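Local coordinates for protein Cap5O (Staphylococcus aureus, PDB 3OJO) that probably oxidises UDP-N-acetyl-mannosamine with NAD as electron acceptor, a step in capsular polysaccharide biosynthesis, at residues I131-D137 with A208-M213; S385-N389 with V409-S413; K401-T406 with D416-Y422. All coordinates share one frame; numbering follows the deposited sequence.

Contact 1. Residues I131-D137 with A208-M213; sequences IAPKTMD and ARTAEM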
loop_
_atom_site.group_PDB
_atom_site.type_symbol
_atom_site.label_atom_id
_atom_site.label_comp_id
_atom_site.label_asym_id
_atom_site.label_seq_id
_atom_site.Cartn_x
_atom_site.Cartn_y
_atom_site.Cartn_z
ATOM N N ILE B 131 5.981 17.200 -12.026
ATOM C CA ILE B 131 6.926 17.995 -11.250
ATOM C C ILE B 131 6.962 17.598 -9.793
ATOM O O ILE B 131 5.924 17.225 -9.231
ATOM C CB ILE B 131 6.756 19.515 -11.477
ATOM C CG1 ILE B 131 5.370 20.001 -11.043
ATOM C CG2 ILE B 131 7.128 19.917 -12.920
ATOM C CD1 ILE B 131 5.115 21.426 -11.279
ATOM N N ALA B 132 8.156 17.702 -9.174
ATOM C CA ALA B 132 8.356 17.397 -7.756
ATOM C C ALA B 132 7.589 18.407 -6.921
ATOM O O ALA B 132 7.417 19.543 -7.368
ATOM C CB ALA B 132 9.835 17.430 -7.407
ATOM N N PRO B 133 7.086 18.039 -5.722
ATOM C CA PRO B 133 6.340 19.023 -4.921
ATOM C C PRO B 133 7.196 20.231 -4.582
ATOM O O PRO B 133 8.408 20.104 -4.377
ATOM C CB PRO B 133 5.905 18.229 -3.690
ATOM C CG PRO B 133 5.978 16.811 -4.114
ATOM C CD PRO B 133 7.177 16.749 -5.008
ATOM N N LYS B 134 6.561 21.406 -4.625
ATOM C CA LYS B 134 7.154 22.723 -4.372
ATOM C C LYS B 134 7.934 23.348 -5.536
ATOM O O LYS B 134 8.585 24.366 -5.344
ATOM C CB LYS B 134 7.837 22.821 -2.989
ATOM C CG LYS B 134 6.821 22.631 -1.861
ATOM C CD LYS B 134 7.196 23.364 -0.648
ATOM C CE LYS B 134 6.899 24.838 -0.572
ATOM N NZ LYS B 134 7.064 25.239 0.850
ATOM N N THR B 135 7.803 22.778 -6.758
ATOM C CA THR B 135 8.432 23.284 -7.988
ATOM C C THR B 135 7.796 24.614 -8.390
ATOM O O THR B 135 8.505 25.563 -8.732
ATOM C CB THR B 135 8.314 22.249 -9.118
ATOM O OG1 THR B 135 9.089 21.108 -8.768
ATOM C CG2 THR B 135 8.760 22.784 -10.485
ATOM N N MET B 136 6.465 24.679 -8.360
ATOM C CA MET B 136 5.742 25.886 -8.734
ATOM C C MET B 136 6.078 27.050 -7.802
ATOM O O MET B 136 6.466 28.114 -8.271
ATOM C CB MET B 136 4.229 25.625 -8.782
ATOM C CG MET B 136 3.800 24.683 -9.885
ATOM S SD MET B 136 4.416 25.087 -11.535
ATOM C CE MET B 136 3.465 26.523 -11.915
ATOM N N ASP B 137 6.030 26.795 -6.494
ATOM C CA ASP B 137 6.293 27.747 -5.427
ATOM C C ASP B 137 7.768 28.114 -5.225
ATOM O O ASP B 137 8.068 29.297 -5.047
ATOM C CB ASP B 137 5.670 27.246 -4.105
ATOM C CG ASP B 137 4.148 27.274 -4.102
ATOM O OD1 ASP B 137 3.523 26.191 -4.307
ATOM O OD2 ASP B 137 3.577 28.374 -3.923
ATOM N N ALA B 208 -1.156 24.582 -6.100
ATOM C CA ALA B 208 -0.082 23.943 -6.847
ATOM C C ALA B 208 0.638 22.823 -6.077
ATOM O O ALA B 208 0.801 21.738 -6.634
ATOM C CB ALA B 208 0.902 24.984 -7.355
ATOM N N ARG B 209 0.995 23.051 -4.804
ATOM C CA ARG B 209 1.667 22.055 -3.964
ATOM C C ARG B 209 0.832 20.775 -3.740
ATOM O O ARG B 209 1.406 19.693 -3.713
ATOM C CB ARG B 209 2.178 22.672 -2.638
ATOM C CG ARG B 209 1.081 23.078 -1.622
ATOM C CD ARG B 209 1.666 23.819 -0.436
ATOM N NE ARG B 209 2.095 25.179 -0.790
ATOM C CZ ARG B 209 2.959 25.911 -0.089
ATOM N NH1 ARG B 209 3.487 25.440 1.028
ATOM N NH2 ARG B 209 3.302 27.116 -0.506
ATOM N N THR B 210 -0.505 20.902 -3.612
ATOM C CA THR B 210 -1.424 19.784 -3.427
ATOM C C THR B 210 -1.533 18.971 -4.709
ATOM O O THR B 210 -1.547 17.744 -4.638
ATOM C CB THR B 210 -2.774 20.261 -2.863
ATOM O OG1 THR B 210 -2.538 20.886 -1.601
ATOM C CG2 THR B 210 -3.789 19.113 -2.671
ATOM N N ALA B 211 -1.574 19.654 -5.867
ATOM C CA ALA B 211 -1.635 19.042 -7.189
ATOM C C ALA B 211 -0.349 18.228 -7.462
ATOM O O ALA B 211 -0.413 17.127 -8.034
ATOM C CB ALA B 211 -1.798 20.131 -8.261
ATOM N N GLU B 212 0.814 18.809 -7.108
ATOM C CA GLU B 212 2.106 18.159 -7.284
ATOM C C GLU B 212 2.186 16.879 -6.410
ATOM O O GLU B 212 2.405 15.805 -6.943
ATOM C CB GLU B 212 3.261 19.119 -6.953
ATOM C CG GLU B 212 3.331 20.365 -7.821
ATOM C CD GLU B 212 4.231 21.478 -7.314
ATOM O OE1 GLU B 212 4.330 21.670 -6.081
ATOM O OE2 GLU B 212 4.810 22.194 -8.159
ATOM N N MET B 213 1.999 17.020 -5.094
ATOM C CA MET B 213 2.079 15.984 -4.076
ATOM C C MET B 213 1.148 14.801 -4.336
ATOM O O MET B 213 1.563 13.644 -4.205
ATOM C CB MET B 213 1.842 16.595 -2.680
ATOM C CG MET B 213 2.384 15.751 -1.513
ATOM S SD MET B 213 3.970 14.912 -1.833
ATOM C CE MET B 213 5.127 15.861 -0.810
#

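Contact 2. Residues S385-N389 with V409-S413; sequences SEFKN and VVKSS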
loop_
_atom_site.group_PDB
_atom_site.type_symbol
_atom_site.label_atom_id
_atom_site.label_comp_id
_atom_site.label_asym_id
_atom_site.label_seq_id
_atom_site.Cartn_x
_atom_site.Cartn_y
_atom_site.Cartn_z
ATOM N N SER B 385 -1.074 -7.725 -25.071
ATOM C CA SER B 385 -2.346 -8.395 -25.398
ATOM C C SER B 385 -2.149 -9.675 -26.205
ATOM O O SER B 385 -2.830 -10.671 -25.951
ATOM C CB SER B 385 -3.263 -7.440 -26.149
ATOM O OG SER B 385 -3.805 -6.477 -25.261
ATOM N N GLU B 386 -1.174 -9.652 -27.138
ATOM C CA GLU B 386 -0.797 -10.762 -28.015
ATOM C C GLU B 386 -0.379 -11.999 -27.240
ATOM O O GLU B 386 -0.602 -13.115 -27.709
ATOM C CB GLU B 386 0.338 -10.340 -28.965
ATOM C CG GLU B 386 -0.029 -9.196 -29.903
ATOM C CD GLU B 386 0.360 -7.800 -29.454
ATOM O OE1 GLU B 386 0.098 -7.445 -28.281
ATOM O OE2 GLU B 386 0.892 -7.043 -30.299
ATOM N N PHE B 387 0.212 -11.801 -26.052
ATOM C CA PHE B 387 0.717 -12.871 -25.190
ATOM C C PHE B 387 -0.365 -13.608 -24.392
ATOM O O PHE B 387 -0.084 -14.659 -23.820
ATOM C CB PHE B 387 1.834 -12.339 -24.273
ATOM C CG PHE B 387 3.078 -11.768 -24.932
ATOM C CD1 PHE B 387 3.963 -10.971 -24.209
ATOM C CD2 PHE B 387 3.400 -12.081 -26.252
ATOM C CE1 PHE B 387 5.135 -10.478 -24.801
ATOM C CE2 PHE B 387 4.569 -11.581 -26.841
ATOM C CZ PHE B 387 5.428 -10.784 -26.113
ATOM N N LYS B 388 -1.599 -13.074 -24.368
ATOM C CA LYS B 388 -2.721 -13.654 -23.617
ATOM C C LYS B 388 -3.174 -14.975 -24.212
ATOM O O LYS B 388 -3.215 -15.988 -23.512
ATOM C CB LYS B 388 -3.893 -12.649 -23.494
ATOM C CG LYS B 388 -3.527 -11.383 -22.716
ATOM C CD LYS B 388 -4.606 -10.325 -22.764
ATOM C CE LYS B 388 -4.180 -9.085 -22.013
ATOM N NZ LYS B 388 -5.269 -8.072 -21.951
ATOM N N ASN B 389 -3.378 -14.970 -25.538
ATOM C CA ASN B 389 -3.857 -16.086 -26.338
ATOM C C ASN B 389 -2.744 -16.736 -27.168
ATOM O O ASN B 389 -2.672 -16.543 -28.389
ATOM C CB ASN B 389 -5.029 -15.619 -27.199
ATOM C CG ASN B 389 -6.131 -14.957 -26.396
ATOM O OD1 ASN B 389 -6.929 -15.623 -25.711
ATOM N ND2 ASN B 389 -6.188 -13.626 -26.450
ATOM N N VAL B 409 0.421 -13.165 -17.735
ATOM C CA VAL B 409 -0.326 -12.708 -18.903
ATOM C C VAL B 409 -0.993 -13.839 -19.713
ATOM O O VAL B 409 -2.099 -13.637 -20.224
ATOM C CB VAL B 409 0.508 -11.703 -19.761
ATOM C CG1 VAL B 409 1.646 -12.386 -20.513
ATOM C CG2 VAL B 409 -0.372 -10.902 -20.709
ATOM N N VAL B 410 -0.340 -15.020 -19.815
ATOM C CA VAL B 410 -0.861 -16.163 -20.569
ATOM C C VAL B 410 -2.104 -16.724 -19.896
ATOM O O VAL B 410 -2.051 -17.158 -18.743
ATOM C CB VAL B 410 0.193 -17.261 -20.850
ATOM C CG1 VAL B 410 -0.316 -18.237 -21.909
ATOM C CG2 VAL B 410 1.514 -16.655 -21.293
ATOM N N LYS B 411 -3.226 -16.698 -20.617
ATOM C CA LYS B 411 -4.492 -17.186 -20.079
ATOM C C LYS B 411 -4.946 -18.526 -20.699
ATOM O O LYS B 411 -5.814 -19.200 -20.137
ATOM C CB LYS B 411 -5.567 -16.080 -20.070
ATOM C CG LYS B 411 -5.130 -14.901 -19.202
ATOM C CD LYS B 411 -6.258 -13.999 -18.726
ATOM C CE LYS B 411 -5.770 -12.998 -17.694
ATOM N NZ LYS B 411 -4.667 -12.134 -18.200
ATOM N N SER B 412 -4.276 -18.966 -21.779
ATOM C CA SER B 412 -4.551 -20.237 -22.466
ATOM C C SER B 412 -3.750 -21.393 -21.847
ATOM O O SER B 412 -2.533 -21.274 -21.698
ATOM C CB SER B 412 -4.210 -20.112 -23.948
ATOM O OG SER B 412 -2.886 -19.634 -24.114
ATOM N N SER B 413 -4.425 -22.507 -21.492
ATOM C CA SER B 413 -3.752 -23.685 -20.921
ATOM C C SER B 413 -3.082 -24.523 -22.013
ATOM O O SER B 413 -3.573 -24.570 -23.147
ATOM C CB SER B 413 -4.717 -24.541 -20.104
ATOM O OG SER B 413 -4.015 -25.556 -19.402
#

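Contact 3. Residues K401-T406 with D416-Y422; sequences KVIFDT and DVLYYNY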
loop_
_atom_site.group_PDB
_atom_site.type_symbol
_atom_site.label_atom_id
_atom_site.label_comp_id
_atom_site.label_asym_id
_atom_site.label_seq_id
_atom_site.Cartn_x
_atom_site.Cartn_y
_atom_site.Cartn_z
ATOM N N LYS B 401 10.070 -26.845 -24.433
ATOM C CA LYS B 401 8.871 -26.016 -24.340
ATOM C C LYS B 401 8.552 -25.589 -22.885
ATOM O O LYS B 401 7.643 -26.138 -22.245
ATOM C CB LYS B 401 7.670 -26.680 -25.042
ATOM C CG LYS B 401 7.812 -26.782 -26.560
ATOM C CD LYS B 401 6.568 -27.396 -27.194
ATOM C CE LYS B 401 6.835 -27.969 -28.562
ATOM N NZ LYS B 401 5.595 -28.504 -29.187
ATOM N N VAL B 402 9.340 -24.621 -22.355
ATOM C CA VAL B 402 9.133 -24.074 -21.006
ATOM C C VAL B 402 8.948 -22.552 -21.017
ATOM O O VAL B 402 9.672 -21.844 -21.718
ATOM C CB VAL B 402 10.087 -24.589 -19.882
ATOM C CG1 VAL B 402 10.319 -26.098 -19.977
ATOM C CG2 VAL B 402 11.406 -23.841 -19.854
ATOM N N ILE B 403 7.950 -22.066 -20.262
ATOM C CA ILE B 403 7.619 -20.646 -20.134
ATOM C C ILE B 403 7.693 -20.196 -18.666
ATOM O O ILE B 403 7.017 -20.786 -17.816
ATOM C CB ILE B 403 6.204 -20.335 -20.715
ATOM C CG1 ILE B 403 6.117 -20.643 -22.221
ATOM C CG2 ILE B 403 5.782 -18.875 -20.415
ATOM C CD1 ILE B 403 4.731 -20.541 -22.799
ATOM N N PHE B 404 8.482 -19.128 -18.382
ATOM C CA PHE B 404 8.512 -18.463 -17.078
ATOM C C PHE B 404 7.918 -17.061 -17.284
ATOM O O PHE B 404 8.548 -16.169 -17.871
ATOM C CB PHE B 404 9.903 -18.413 -16.415
ATOM C CG PHE B 404 9.918 -17.691 -15.081
ATOM C CD1 PHE B 404 8.840 -17.787 -14.200
ATOM C CD2 PHE B 404 11.007 -16.917 -14.704
ATOM C CE1 PHE B 404 8.841 -17.096 -12.988
ATOM C CE2 PHE B 404 11.012 -16.244 -13.481
ATOM C CZ PHE B 404 9.933 -16.348 -12.632
ATOM N N ASP B 405 6.661 -16.909 -16.852
ATOM C CA ASP B 405 5.898 -15.683 -17.016
ATOM C C ASP B 405 5.941 -14.835 -15.751
ATOM O O ASP B 405 5.319 -15.176 -14.749
ATOM C CB ASP B 405 4.476 -16.019 -17.483
ATOM C CG ASP B 405 3.594 -14.861 -17.879
ATOM O OD1 ASP B 405 4.122 -13.746 -18.071
ATOM O OD2 ASP B 405 2.379 -15.068 -18.013
ATOM N N THR B 406 6.710 -13.733 -15.802
ATOM C CA THR B 406 6.888 -12.798 -14.695
ATOM C C THR B 406 5.711 -11.823 -14.573
ATOM O O THR B 406 5.640 -11.092 -13.583
ATOM C CB THR B 406 8.241 -12.051 -14.825
ATOM O OG1 THR B 406 8.181 -11.125 -15.895
ATOM C CG2 THR B 406 9.415 -12.977 -14.978
ATOM N N ASP B 416 1.837 -29.803 -24.066
ATOM C CA ASP B 416 3.249 -30.033 -24.425
ATOM C C ASP B 416 4.161 -29.045 -23.686
ATOM O O ASP B 416 5.290 -29.399 -23.336
ATOM C CB ASP B 416 3.500 -29.855 -25.942
ATOM C CG ASP B 416 2.490 -30.479 -26.880
ATOM O OD1 ASP B 416 2.543 -31.716 -27.073
ATOM O OD2 ASP B 416 1.701 -29.722 -27.487
ATOM N N VAL B 417 3.656 -27.808 -23.455
ATOM C CA VAL B 417 4.395 -26.689 -22.863
ATOM C C VAL B 417 4.261 -26.661 -21.335
ATOM O O VAL B 417 3.146 -26.749 -20.812
ATOM C CB VAL B 417 3.988 -25.321 -23.500
ATOM C CG1 VAL B 417 4.943 -24.210 -23.086
ATOM C CG2 VAL B 417 3.901 -25.396 -25.031
ATOM N N LEU B 418 5.406 -26.524 -20.628
ATOM C CA LEU B 418 5.450 -26.389 -19.170
ATOM C C LEU B 418 5.369 -24.894 -18.813
ATOM O O LEU B 418 6.309 -24.142 -19.088
ATOM C CB LEU B 418 6.734 -26.998 -18.594
ATOM C CG LEU B 418 6.822 -28.517 -18.548
ATOM C CD1 LEU B 418 8.262 -28.956 -18.458
ATOM C CD2 LEU B 418 6.051 -29.076 -17.370
ATOM N N TYR B 419 4.226 -24.464 -18.250
ATOM C CA TYR B 419 3.990 -23.065 -17.887
ATOM C C TYR B 419 4.216 -22.744 -16.407
ATOM O O TYR B 419 3.572 -23.323 -15.526
ATOM C CB TYR B 419 2.597 -22.588 -18.343
ATOM C CG TYR B 419 2.285 -21.168 -17.923
ATOM C CD1 TYR B 419 1.555 -20.908 -16.768
ATOM C CD2 TYR B 419 2.724 -20.083 -18.679
ATOM C CE1 TYR B 419 1.295 -19.603 -16.357
ATOM C CE2 TYR B 419 2.460 -18.774 -18.282
ATOM C CZ TYR B 419 1.748 -18.540 -17.118
ATOM O OH TYR B 419 1.462 -17.260 -16.730
ATOM N N TYR B 420 5.048 -21.730 -16.152
ATOM C CA TYR B 420 5.344 -21.262 -14.808
ATOM C C TYR B 420 5.038 -19.776 -14.614
ATOM O O TYR B 420 5.131 -18.972 -15.545
ATOM C CB TYR B 420 6.780 -21.603 -14.384
ATOM C CG TYR B 420 7.108 -23.080 -14.433
ATOM C CD1 TYR B 420 7.550 -23.678 -15.611
ATOM C CD2 TYR B 420 7.045 -23.868 -13.286
ATOM C CE1 TYR B 420 7.876 -25.033 -15.658
ATOM C CE2 TYR B 420 7.384 -25.221 -13.317
ATOM C CZ TYR B 420 7.793 -25.800 -14.508
ATOM O OH TYR B 420 8.114 -27.133 -14.566
ATOM N N ASN B 421 4.659 -19.448 -13.374
ATOM C CA ASN B 421 4.270 -18.153 -12.810
ATOM C C ASN B 421 5.319 -17.791 -11.768
ATOM O O ASN B 421 6.285 -18.521 -11.579
ATOM C CB ASN B 421 2.977 -18.402 -12.000
ATOM C CG ASN B 421 1.689 -18.070 -12.667
ATOM O OD1 ASN B 421 1.629 -17.261 -13.590
ATOM N ND2 ASN B 421 0.609 -18.622 -12.131
ATOM N N TYR B 422 5.041 -16.749 -10.985
ATOM C CA TYR B 422 5.807 -16.411 -9.799
ATOM C C TYR B 422 5.218 -17.284 -8.681
ATOM O O TYR B 422 5.873 -17.563 -7.681
ATOM C CB TYR B 422 5.621 -14.936 -9.465
ATOM C CG TYR B 422 6.713 -14.024 -9.972
ATOM C CD1 TYR B 422 8.052 -14.383 -9.864
ATOM C CD2 TYR B 422 6.423 -12.740 -10.407
ATOM C CE1 TYR B 422 9.066 -13.518 -10.258
ATOM C CE2 TYR B 422 7.427 -11.866 -10.802
ATOM C CZ TYR B 422 8.748 -12.256 -10.721
ATOM O OH TYR B 422 9.741 -11.397 -11.122
HETATM O O HOH W 1 3.904 -14.424 -12.408
#

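Contact 1. Residues I131-D137 with A208-M213
Glu212 OE2 accepts Met136 N at 3.0 Å on its syn lone pair, while OE1 of the same carboxylate takes Lys134 N at 2.7 Å, met from well above the carboxylate plane. Lys134 holds the N-cap position and Met136 lies in the first turn of helix 135-145: a worked example of a carboxylate distant in sequence, on helix 208-238, taking up N-H groups at a helix start. Beyond CG the Glu212 chain is extended, with Ile131 lying obliquely across it; Ile131 CG1 sits between its backbone N and carbonyl carbon (chi1 62°), which brings CD1 within 3.2 Å of OE2. Met136 CG also lies beside that oxygen. The approach to the helix is the type II turn Ala132 to Thr135, whose weak backbone bond is reinforced by Thr135 OG1 donating to Ala132 O at 2.7 Å. Pro133 CG rests on the end of Met213, and Met136 CB on Ala208 CB at 3.7 Å.

Farther out, Lys134 and Arg209 run side by side. Both are held at the dimer interface, Lys134 NZ by Leu239 O and Arg209 NH1 by Asn240 O, both of the second subunit; Asp137 OD2 adds a long salt bridge, 3.7 Å to Arg209 NH2. Chemically, a buried carboxylate facing amides at a helix N terminus should be favoured in its charged form, and here it joins the NAD-binding domain to the long helix.

Contact 2. Residues S385-N389 with V409-S413
Lys388 O receives Lys411 N at 3.0 Å, a nearly straight bond (169° at the hydrogen) lying in the carbonyl plane on a lone pair. It is the single conventional hydrogen bond between 385-389 and 409-413. A weaker polar contact runs the other way, Lys388 CA offering its hydrogen to Val409 O at 3.4 Å, so Lys388 meets the other backbone through both its CA and its carbonyl oxygen.

The apolar contact belongs to Val409, which splits its branches: CG1, placed between its own backbone N and carbonyl carbon (chi1 72°), reaches Phe387 CB at 3.8 Å, while CG2 meets Lys388 CG, the lysine chain crossing the valine at about a right angle before continuing away fully extended. Separately, Val410 CG2 makes van der Waals contact with Phe387 O at 3.6 Å. At the far end Ser412 OG comes close to Lys388 O but bonds to Leu390 O, which tethers the two loops a second time.

Placed in the fold, this is the junction of two loops of the UDP-binding domain, one following strand 377-380 and the other following strand 402-405. Phe387, Val409 and Val410 all pack on Ile380 of strand 377-380, and the Phe387 ring also meets Phe321 of the adjacent strand 317-321.

Contact 3. Residues K401-T406 with D416-Y422
Tyr419 and Asp405 meet obliquely, ring and carboxylate planes well off parallel, with the hydroxyl donating to OD2 at 2.7 Å. OD2 lies in the plane of the ring and is approached on its anti side, the hydroxyl 18° out of the carboxylate plane. Both residues place CG opposite their backbone N (chi1 177° for Tyr419), which carries the ring of Tyr419 obliquely across Ile403 toward Asp405: Tyr419 CD2 leans on Ile403 CG2 at 3.7 Å. OD2 also accepts Val409 N and probably Val410 N, while OD1 takes Lys407 N, so both oxygens fix the carboxylate's rotation.

On the other face of the sheet, Val402 and Leu418 lie side by side, pointing the same way, their CG1 and CD1 methyls touching at 3.8 Å. Farther along, the Phe404 ring turns an edge toward the face of Tyr422 in an offset edge-to-face pair, centroids 5.7 Å apart and planes at 82°. Asn421 O sits at the Phe404 edge, and Thr406 CG2 lies over one face of the Phe404 ring, toward the rim. Tyr422 OH is held by Gly262 O, while a water bridges Asp405 O to Tyr422 N where direct strand pairing has ended.

Between the two strands run four backbone bonds, from Leu418 N to Lys401 O at 2.8 Å through to Asp405 N on Tyr420 O. This is regular parallel pairing at the edge of a five-stranded parallel sheet, here the Rossmann-like core of the UDP-binding domain.

Followed from the N terminus, the chain first closes contact 1, where the loop and helix start at 131-137 are joined to helix 208-238 after seventy intervening residues of strands and helices. The other two contacts come later and on the opposite side of the chain's centre, with contacts 2 and 3 centred 40 and 44 Å away. Those two cross: contact 2 opens at 385, contact 3 opens at 401 before contact 2 closes at 413, and contact 3 closes last at 422. Their centres are 12 Å apart, and Val410 CB packs on Tyr419 CE2 at 3.7 Å; both lie in the UDP-binding domain, contact 2 joining its loops and contact 3 its last two strands, whereas contact 1 bridges NAD-binding and central parts.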